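Local coordinates for protein HemO (Neisseria meningitidis, PDB 1J77) that binds heme and probably acts as a heme oxygenase, opening the porphyrin ring by oxidation, at residues T20-S25 / F183-L188; V51-V56 / G116-A121. All blocks are in the same frame, centred on the assembly; numbering follows the deposited sequence.

Interaction 1: residues T20-S25 / F183-L188; sequences TAVHDS and FYKVVL. With HEM (protoporphyrin IX containing Fe), chain B.
The imidazole of H23 and the phenol of Y184 both meet the heme, the first through a nitrogen at the metal and the second through a face. NE2 of H23 binds the heme iron at 2.0 Å. In the plane of this ring, at its edge, lie OD1 of D24, the heme carbon CHB and the water ligand on the far side of the metal, whose O is 1.9 Å from the heme iron. At the other end of the imidazole, ND1 donates to OD1 of D24 over 3.1 Å; the bond is nearly straight (172°), lies close to the ring plane and reaches the anti side of the carboxylate. With ND1 and NE2 both engaged, the ring has its rotation fixed. With CG anti to the backbone N (chi1 173°), H23 drops away from its helix toward the iron. Over one face of the Y184 ring sits the heme methyl CMC, nearest to CZ at 3.4 Å and offset toward the rim.

A single hydrogen bond crosses between the two segments. K185 sends its chain across with a bend at chi3 (-74°), and NZ donates to S25 OG at 2.8 Å. That hydroxyl in turn donates to the carbonyl O of V22, 2.7 Å away, so OG is engaged both as acceptor and as donor. Beside the ammonium, V22 CG2 approaches NZ to 4.1 Å. NZ has a second partner in E199, with which it forms a salt bridge.

This places the proximal histidine helix, 11-32, against the C-terminal part of helix 167-192. V26 and V30 of helix 11-32 continue the packing on Y184, K185 and L188, while F45 and L48 of helix 39-60 cover Y184 from a third helix.

Interaction 2: residues V51-V56 / G116-A121; sequences VFHKAV and GSNLGA. With HEM (protoporphyrin IX containing Fe), chain B.
H53 CG lies beside the backbone N, anti to the carbonyl carbon (chi1 -80°), which directs the imidazole across to S117 and N118; NE2 comes to 4.2 Å from S117 OG and 4.4 Å from N118 OD1. Both oxygens lie obliquely to the ring, a loose approach, too long for hydrogen bonds. The S117 hydroxyl sits between its backbone N and carbonyl carbon (chi1 81°) and is hydrogen-bonded to the carbonyl O of A114 one turn back; H53 ND1 is likewise bonded to the O of Q49, and N118 OD1 is weakly hydrogen-bonded to R77 NE.

F52 offers one face of its ring to the heme vinyl, CZ lying 4.0 Å from CBC. S117 touches the porphyrin through CB, 3.5 Å from C3C. G116, just before it, and G120, three residues after, lack side chains, and their main chain rests directly on the macrocycle: G116 C is 3.3 Å from C2D and G120 CA 3.7 Å from C1A. S117 O takes a weak hydrogen bond from the iron-bound water.

Such a glycine-bearing helix end, spread over the porphyrin on the face bearing the water ligand, is characteristic of the distal helix of heme oxygenases.

Overall arrangement
From the N terminus the chain first runs through helix 11-32, which carries 20-25, and then, after a short connection, into helix 39-60, home of 51-56. Interaction 2 closes the inner loop when helix 104-119 brings 116-121 back to 51-56. The outer loop is completed only by helix 167-192, whose 183-188 returns to 20-25, so interaction 2 is nested inside interaction 1. With centres 12 Å apart, the two contacts share the heme and its iron-bound water, the histidine approaching one face and 116-121 the other. They also touch directly: F52 and Y184 form an edge-to-face pair, V51 packs on F183 and V187, and A55 on F183, joining helix 39-60 to helix 167-192.

Interaction 1: residues T20-S25 / F183-L188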
loop_
_atom_site.group_PDB
_atom_site.type_symbol
_atom_site.label_atom_id
_atom_site.label_comp_id
_atom_site.label_asym_id
_atom_site.label_seq_id
_atom_site.Cartn_x
_atom_site.Cartn_y
_atom_site.Cartn_z
ATOM N N THR A 20 7.568 11.691 -0.975
ATOM C CA THR A 20 8.707 10.939 -0.494
ATOM C C THR A 20 8.994 11.010 1.053
ATOM O O THR A 20 9.265 9.983 1.684
ATOM C CB THR A 20 9.965 11.233 -1.281
ATOM O OG1 THR A 20 9.753 10.791 -2.620
ATOM C CG2 THR A 20 11.095 10.413 -0.766
ATOM N N ALA A 21 8.834 12.201 1.609
ATOM C CA ALA A 21 9.040 12.436 3.028
ATOM C C ALA A 21 8.007 11.562 3.770
ATOM O O ALA A 21 8.369 10.841 4.688
ATOM C CB ALA A 21 8.835 13.913 3.391
ATOM N N VAL A 22 6.721 11.648 3.408
ATOM C CA VAL A 22 5.726 10.869 4.155
ATOM C C VAL A 22 5.945 9.383 3.923
ATOM O O VAL A 22 5.743 8.573 4.838
ATOM C CB VAL A 22 4.266 11.354 3.934
ATOM C CG1 VAL A 22 3.782 11.148 2.460
ATOM C CG2 VAL A 22 3.337 10.702 4.958
ATOM N N HIS A 23 6.309 8.988 2.710
ATOM C CA HIS A 23 6.615 7.599 2.456
ATOM C C HIS A 23 7.695 7.098 3.436
ATOM O O HIS A 23 7.576 6.065 4.043
ATOM C CB HIS A 23 7.175 7.355 1.016
ATOM C CG HIS A 23 7.644 5.953 0.816
ATOM N ND1 HIS A 23 8.900 5.522 1.204
ATOM C CD2 HIS A 23 6.977 4.853 0.401
ATOM C CE1 HIS A 23 8.984 4.214 0.999
ATOM N NE2 HIS A 23 7.831 3.794 0.468
ATOM N N ASP A 24 8.782 7.848 3.547
ATOM C CA ASP A 24 9.842 7.450 4.441
ATOM C C ASP A 24 9.371 7.417 5.893
ATOM O O ASP A 24 9.809 6.520 6.641
ATOM C CB ASP A 24 11.061 8.314 4.246
ATOM C CG ASP A 24 11.751 8.085 2.920
ATOM O OD1 ASP A 24 11.328 7.155 2.175
ATOM O OD2 ASP A 24 12.750 8.783 2.579
ATOM N N SER A 25 8.421 8.283 6.266
ATOM C CA SER A 25 7.868 8.196 7.632
ATOM C C SER A 25 7.123 6.872 7.852
ATOM O O SER A 25 7.114 6.314 8.973
ATOM C CB SER A 25 7.026 9.416 7.976
ATOM O OG SER A 25 5.718 9.286 7.422
ATOM N N PHE A 183 -3.619 7.677 6.278
ATOM C CA PHE A 183 -4.511 6.621 6.726
ATOM C C PHE A 183 -3.739 5.337 7.085
ATOM O O PHE A 183 -4.023 4.723 8.101
ATOM C CB PHE A 183 -5.588 6.348 5.671
ATOM C CG PHE A 183 -6.525 5.199 6.018
ATOM C CD1 PHE A 183 -7.399 5.307 7.091
ATOM C CD2 PHE A 183 -6.457 3.990 5.352
ATOM C CE1 PHE A 183 -8.220 4.302 7.402
ATOM C CE2 PHE A 183 -7.319 2.958 5.687
ATOM C CZ PHE A 183 -8.181 3.135 6.727
ATOM N N TYR A 184 -2.774 4.944 6.272
ATOM C CA TYR A 184 -1.940 3.810 6.611
ATOM C C TYR A 184 -1.355 3.923 8.002
ATOM O O TYR A 184 -1.423 2.959 8.767
ATOM C CB TYR A 184 -0.840 3.591 5.597
ATOM C CG TYR A 184 -0.143 2.233 5.697
ATOM C CD1 TYR A 184 -0.579 1.122 5.022
ATOM C CD2 TYR A 184 0.958 2.055 6.497
ATOM C CE1 TYR A 184 0.042 -0.109 5.135
ATOM C CE2 TYR A 184 1.586 0.836 6.606
ATOM C CZ TYR A 184 1.169 -0.223 5.907
ATOM O OH TYR A 184 1.775 -1.441 6.049
ATOM N N LYS A 185 -0.842 5.092 8.352
ATOM C CA LYS A 185 -0.281 5.248 9.685
ATOM C C LYS A 185 -1.356 5.274 10.774
ATOM O O LYS A 185 -1.106 4.790 11.865
ATOM C CB LYS A 185 0.567 6.503 9.769
ATOM C CG LYS A 185 1.813 6.461 8.876
ATOM C CD LYS A 185 2.879 7.544 9.155
ATOM C CE LYS A 185 2.467 8.875 8.664
ATOM N NZ LYS A 185 3.474 9.948 9.022
ATOM N N VAL A 186 -2.522 5.859 10.523
ATOM C CA VAL A 186 -3.617 5.804 11.512
ATOM C C VAL A 186 -3.926 4.333 11.826
ATOM O O VAL A 186 -4.012 3.942 13.024
ATOM C CB VAL A 186 -4.912 6.497 10.998
ATOM C CG1 VAL A 186 -6.129 6.105 11.858
ATOM C CG2 VAL A 186 -4.715 7.991 10.899
ATOM N N VAL A 187 -4.075 3.500 10.814
ATOM C CA VAL A 187 -4.353 2.090 11.004
ATOM C C VAL A 187 -3.216 1.364 11.765
ATOM O O VAL A 187 -3.475 0.548 12.662
ATOM C CB VAL A 187 -4.694 1.382 9.671
ATOM C CG1 VAL A 187 -4.907 -0.079 9.895
ATOM C CG2 VAL A 187 -5.903 2.051 9.037
ATOM N N LEU A 188 -1.975 1.642 11.378
ATOM C CA LEU A 188 -0.813 1.041 11.990
ATOM C C LEU A 188 -0.832 1.357 13.478
ATOM O O LEU A 188 -0.668 0.459 14.306
ATOM C CB LEU A 188 0.443 1.570 11.282
ATOM C CG LEU A 188 1.792 1.032 11.764
ATOM C CD1 LEU A 188 2.863 1.365 10.744
ATOM C CD2 LEU A 188 2.252 1.481 13.144
HETATM C CHA HEM B . 8.539 2.746 -3.346
HETATM C CHB HEM B . 10.590 0.738 0.554
HETATM C CHC HEM B . 6.236 0.598 2.751
HETATM C CHD HEM B . 4.293 3.058 -0.984
HETATM C C1A HEM B . 9.446 2.128 -2.520
HETATM C C2A HEM B . 10.831 1.746 -2.876
HETATM C C3A HEM B . 11.365 1.199 -1.785
HETATM C C4A HEM B . 10.386 1.216 -0.707
HETATM C CMA HEM B . 12.806 0.644 -1.669
HETATM C CAA HEM B . 11.561 1.862 -4.245
HETATM C CBA HEM B . 11.425 0.529 -4.983
HETATM C CGA HEM B . 11.981 0.599 -6.392
HETATM O O1A HEM B . 12.126 1.739 -6.923
HETATM O O2A HEM B . 12.291 -0.493 -6.957
HETATM C C1B HEM B . 9.599 0.512 1.498
HETATM C C2B HEM B . 9.797 -0.136 2.765
HETATM C C3B HEM B . 8.593 -0.151 3.406
HETATM C C4B HEM B . 7.606 0.430 2.498
HETATM C CMB HEM B . 11.185 -0.666 3.203
HETATM C CAB HEM B . 8.253 -0.773 4.762
HETATM C CBB HEM B . 9.121 -0.763 5.768
HETATM C C1C HEM B . 5.340 1.196 1.905
HETATM C C2C HEM B . 3.896 1.292 2.118
HETATM C C3C HEM B . 3.384 2.023 1.116
HETATM C C4C HEM B . 4.424 2.327 0.172
HETATM C CMC HEM B . 3.185 0.761 3.371
HETATM C CAC HEM B . 1.937 2.437 0.888
HETATM C CBC HEM B . 1.081 2.433 1.905
HETATM C C1D HEM B . 5.274 3.185 -1.916
HETATM C C2D HEM B . 5.063 3.873 -3.163
HETATM C C3D HEM B . 6.367 3.807 -3.894
HETATM C C4D HEM B . 7.237 3.063 -3.015
HETATM C CMD HEM B . 3.760 4.541 -3.608
HETATM C CAD HEM B . 6.705 4.316 -5.295
HETATM C CBD HEM B . 7.613 5.510 -5.278
HETATM C CGD HEM B . 7.728 5.922 -6.729
HETATM O O1D HEM B . 6.858 6.704 -7.182
HETATM O O2D HEM B . 8.725 5.519 -7.405
HETATM N NA HEM B . 9.224 1.776 -1.209
HETATM N NB HEM B . 8.266 0.879 1.386
HETATM N NC HEM B . 5.593 1.818 0.718
HETATM N ND HEM B . 6.587 2.703 -1.826
HETATM FE FE HEM B . 7.450 1.897 -0.206
HETATM O O HOH W 1 6.930 0.189 -0.996
#

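Interaction 2: residues V51-V56 / G116-A121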
loop_
_atom_site.group_PDB
_atom_site.type_symbol
_atom_site.label_atom_id
_atom_site.label_comp_id
_atom_site.label_asym_id
_atom_site.label_seq_id
_atom_site.Cartn_x
_atom_site.Cartn_y
_atom_site.Cartn_z
ATOM N N VAL A 51 -6.538 -4.016 6.067
ATOM C CA VAL A 51 -7.376 -2.841 6.109
ATOM C C VAL A 51 -7.024 -1.914 4.973
ATOM O O VAL A 51 -7.909 -1.374 4.264
ATOM C CB VAL A 51 -7.262 -2.086 7.463
ATOM C CG1 VAL A 51 -8.048 -0.785 7.473
ATOM C CG2 VAL A 51 -7.731 -2.970 8.560
ATOM N N PHE A 52 -5.742 -1.667 4.797
ATOM C CA PHE A 52 -5.333 -0.789 3.706
ATOM C C PHE A 52 -5.783 -1.326 2.343
ATOM O O PHE A 52 -6.298 -0.581 1.485
ATOM C CB PHE A 52 -3.824 -0.531 3.709
ATOM C CG PHE A 52 -3.402 0.405 2.603
ATOM C CD1 PHE A 52 -3.634 1.768 2.704
ATOM C CD2 PHE A 52 -2.793 -0.074 1.494
ATOM C CE1 PHE A 52 -3.264 2.626 1.666
ATOM C CE2 PHE A 52 -2.424 0.805 0.477
ATOM C CZ PHE A 52 -2.667 2.103 0.590
ATOM N N HIS A 53 -5.527 -2.597 2.097
ATOM C CA HIS A 53 -5.884 -3.162 0.787
ATOM C C HIS A 53 -7.402 -3.276 0.621
ATOM O O HIS A 53 -7.914 -3.119 -0.479
ATOM C CB HIS A 53 -5.141 -4.478 0.568
ATOM C CG HIS A 53 -3.740 -4.236 0.127
ATOM N ND1 HIS A 53 -2.631 -4.266 0.964
ATOM C CD2 HIS A 53 -3.292 -3.810 -1.072
ATOM C CE1 HIS A 53 -1.557 -3.955 0.262
ATOM N NE2 HIS A 53 -1.932 -3.660 -0.970
ATOM N N LYS A 54 -8.148 -3.494 1.683
ATOM C CA LYS A 54 -9.605 -3.417 1.549
ATOM C C LYS A 54 -10.056 -2.016 1.121
ATOM O O LYS A 54 -10.942 -1.856 0.270
ATOM C CB LYS A 54 -10.283 -3.840 2.858
ATOM C CG LYS A 54 -11.818 -3.630 2.891
ATOM C CD LYS A 54 -12.556 -4.425 1.902
ATOM C CE LYS A 54 -14.072 -4.077 1.923
ATOM N NZ LYS A 54 -14.861 -5.131 1.241
ATOM N N ALA A 55 -9.482 -0.993 1.715
ATOM C CA ALA A 55 -9.817 0.390 1.474
ATOM C C ALA A 55 -9.621 0.821 0.023
ATOM O O ALA A 55 -10.175 1.855 -0.374
ATOM C CB ALA A 55 -9.006 1.302 2.398
ATOM N N VAL A 56 -8.767 0.117 -0.710
ATOM C CA VAL A 56 -8.554 0.487 -2.095
ATOM C C VAL A 56 -9.191 -0.461 -3.072
ATOM O O VAL A 56 -9.102 -0.255 -4.284
ATOM C CB VAL A 56 -7.063 0.691 -2.443
ATOM C CG1 VAL A 56 -6.432 1.869 -1.681
ATOM C CG2 VAL A 56 -6.265 -0.616 -2.291
ATOM N N GLY A 116 2.330 1.508 -5.766
ATOM C CA GLY A 116 3.718 1.693 -5.429
ATOM C C GLY A 116 4.192 0.854 -4.257
ATOM O O GLY A 116 5.355 0.466 -4.227
ATOM N N SER A 117 3.319 0.497 -3.336
ATOM C CA SER A 117 3.694 -0.324 -2.212
ATOM C C SER A 117 4.151 -1.721 -2.630
ATOM O O SER A 117 4.941 -2.365 -1.924
ATOM C CB SER A 117 2.533 -0.395 -1.221
ATOM O OG SER A 117 1.536 -1.356 -1.586
ATOM N N ASN A 118 3.678 -2.188 -3.778
ATOM C CA ASN A 118 4.059 -3.496 -4.277
ATOM C C ASN A 118 5.429 -3.352 -4.903
ATOM O O ASN A 118 6.288 -4.239 -4.763
ATOM C CB ASN A 118 3.021 -3.997 -5.289
ATOM C CG ASN A 118 1.620 -4.182 -4.662
ATOM O OD1 ASN A 118 1.482 -4.656 -3.519
ATOM N ND2 ASN A 118 0.570 -3.808 -5.419
ATOM N N LEU A 119 5.628 -2.241 -5.610
ATOM C CA LEU A 119 6.928 -1.903 -6.186
ATOM C C LEU A 119 7.981 -2.110 -5.109
ATOM O O LEU A 119 8.939 -2.880 -5.260
ATOM C CB LEU A 119 6.955 -0.431 -6.615
ATOM C CG LEU A 119 7.968 -0.001 -7.663
ATOM C CD1 LEU A 119 8.499 1.390 -7.393
ATOM C CD2 LEU A 119 9.058 -1.030 -7.856
ATOM N N GLY A 120 7.772 -1.463 -3.984
ATOM C CA GLY A 120 8.757 -1.481 -2.925
ATOM C C GLY A 120 8.682 -2.561 -1.882
ATOM O O GLY A 120 9.392 -2.467 -0.898
ATOM N N ALA A 121 7.883 -3.607 -2.088
ATOM C CA ALA A 121 7.711 -4.684 -1.124
ATOM C C ALA A 121 8.806 -5.745 -1.106
ATOM O O ALA A 121 8.722 -6.688 -0.359
ATOM C CB ALA A 121 6.363 -5.372 -1.379
HETATM C CHA HEM B . 8.539 2.746 -3.346
HETATM C CHB HEM B . 10.590 0.738 0.554
HETATM C CHC HEM B . 6.236 0.598 2.751
HETATM C CHD HEM B . 4.293 3.058 -0.984
HETATM C C1A HEM B . 9.446 2.128 -2.520
HETATM C C2A HEM B . 10.831 1.746 -2.876
HETATM C C3A HEM B . 11.365 1.199 -1.785
HETATM C C4A HEM B . 10.386 1.216 -0.707
HETATM C CMA HEM B . 12.806 0.644 -1.669
HETATM C CAA HEM B . 11.561 1.862 -4.245
HETATM C CBA HEM B . 11.425 0.529 -4.983
HETATM C CGA HEM B . 11.981 0.599 -6.392
HETATM O O1A HEM B . 12.126 1.739 -6.923
HETATM O O2A HEM B . 12.291 -0.493 -6.957
HETATM C C1B HEM B . 9.599 0.512 1.498
HETATM C C2B HEM B . 9.797 -0.136 2.765
HETATM C C3B HEM B . 8.593 -0.151 3.406
HETATM C C4B HEM B . 7.606 0.430 2.498
HETATM C CMB HEM B . 11.185 -0.666 3.203
HETATM C CAB HEM B . 8.253 -0.773 4.762
HETATM C CBB HEM B . 9.121 -0.763 5.768
HETATM C C1C HEM B . 5.340 1.196 1.905
HETATM C C2C HEM B . 3.896 1.292 2.118
HETATM C C3C HEM B . 3.384 2.023 1.116
HETATM C C4C HEM B . 4.424 2.327 0.172
HETATM C CMC HEM B . 3.185 0.761 3.371
HETATM C CAC HEM B . 1.937 2.437 0.888
HETATM C CBC HEM B . 1.081 2.433 1.905
HETATM C C1D HEM B . 5.274 3.185 -1.916
HETATM C C2D HEM B . 5.063 3.873 -3.163
HETATM C C3D HEM B . 6.367 3.807 -3.894
HETATM C C4D HEM B . 7.237 3.063 -3.015
HETATM C CMD HEM B . 3.760 4.541 -3.608
HETATM C CAD HEM B . 6.705 4.316 -5.295
HETATM C CBD HEM B . 7.613 5.510 -5.278
HETATM C CGD HEM B . 7.728 5.922 -6.729
HETATM O O1D HEM B . 6.858 6.704 -7.182
HETATM O O2D HEM B . 8.725 5.519 -7.405
HETATM N NA HEM B . 9.224 1.776 -1.209
HETATM N NB HEM B . 8.266 0.879 1.386
HETATM N NC HEM B . 5.593 1.818 0.718
HETATM N ND HEM B . 6.587 2.703 -1.826
HETATM FE FE HEM B . 7.450 1.897 -0.206
HETATM O O HOH W 1 6.930 0.189 -0.996
#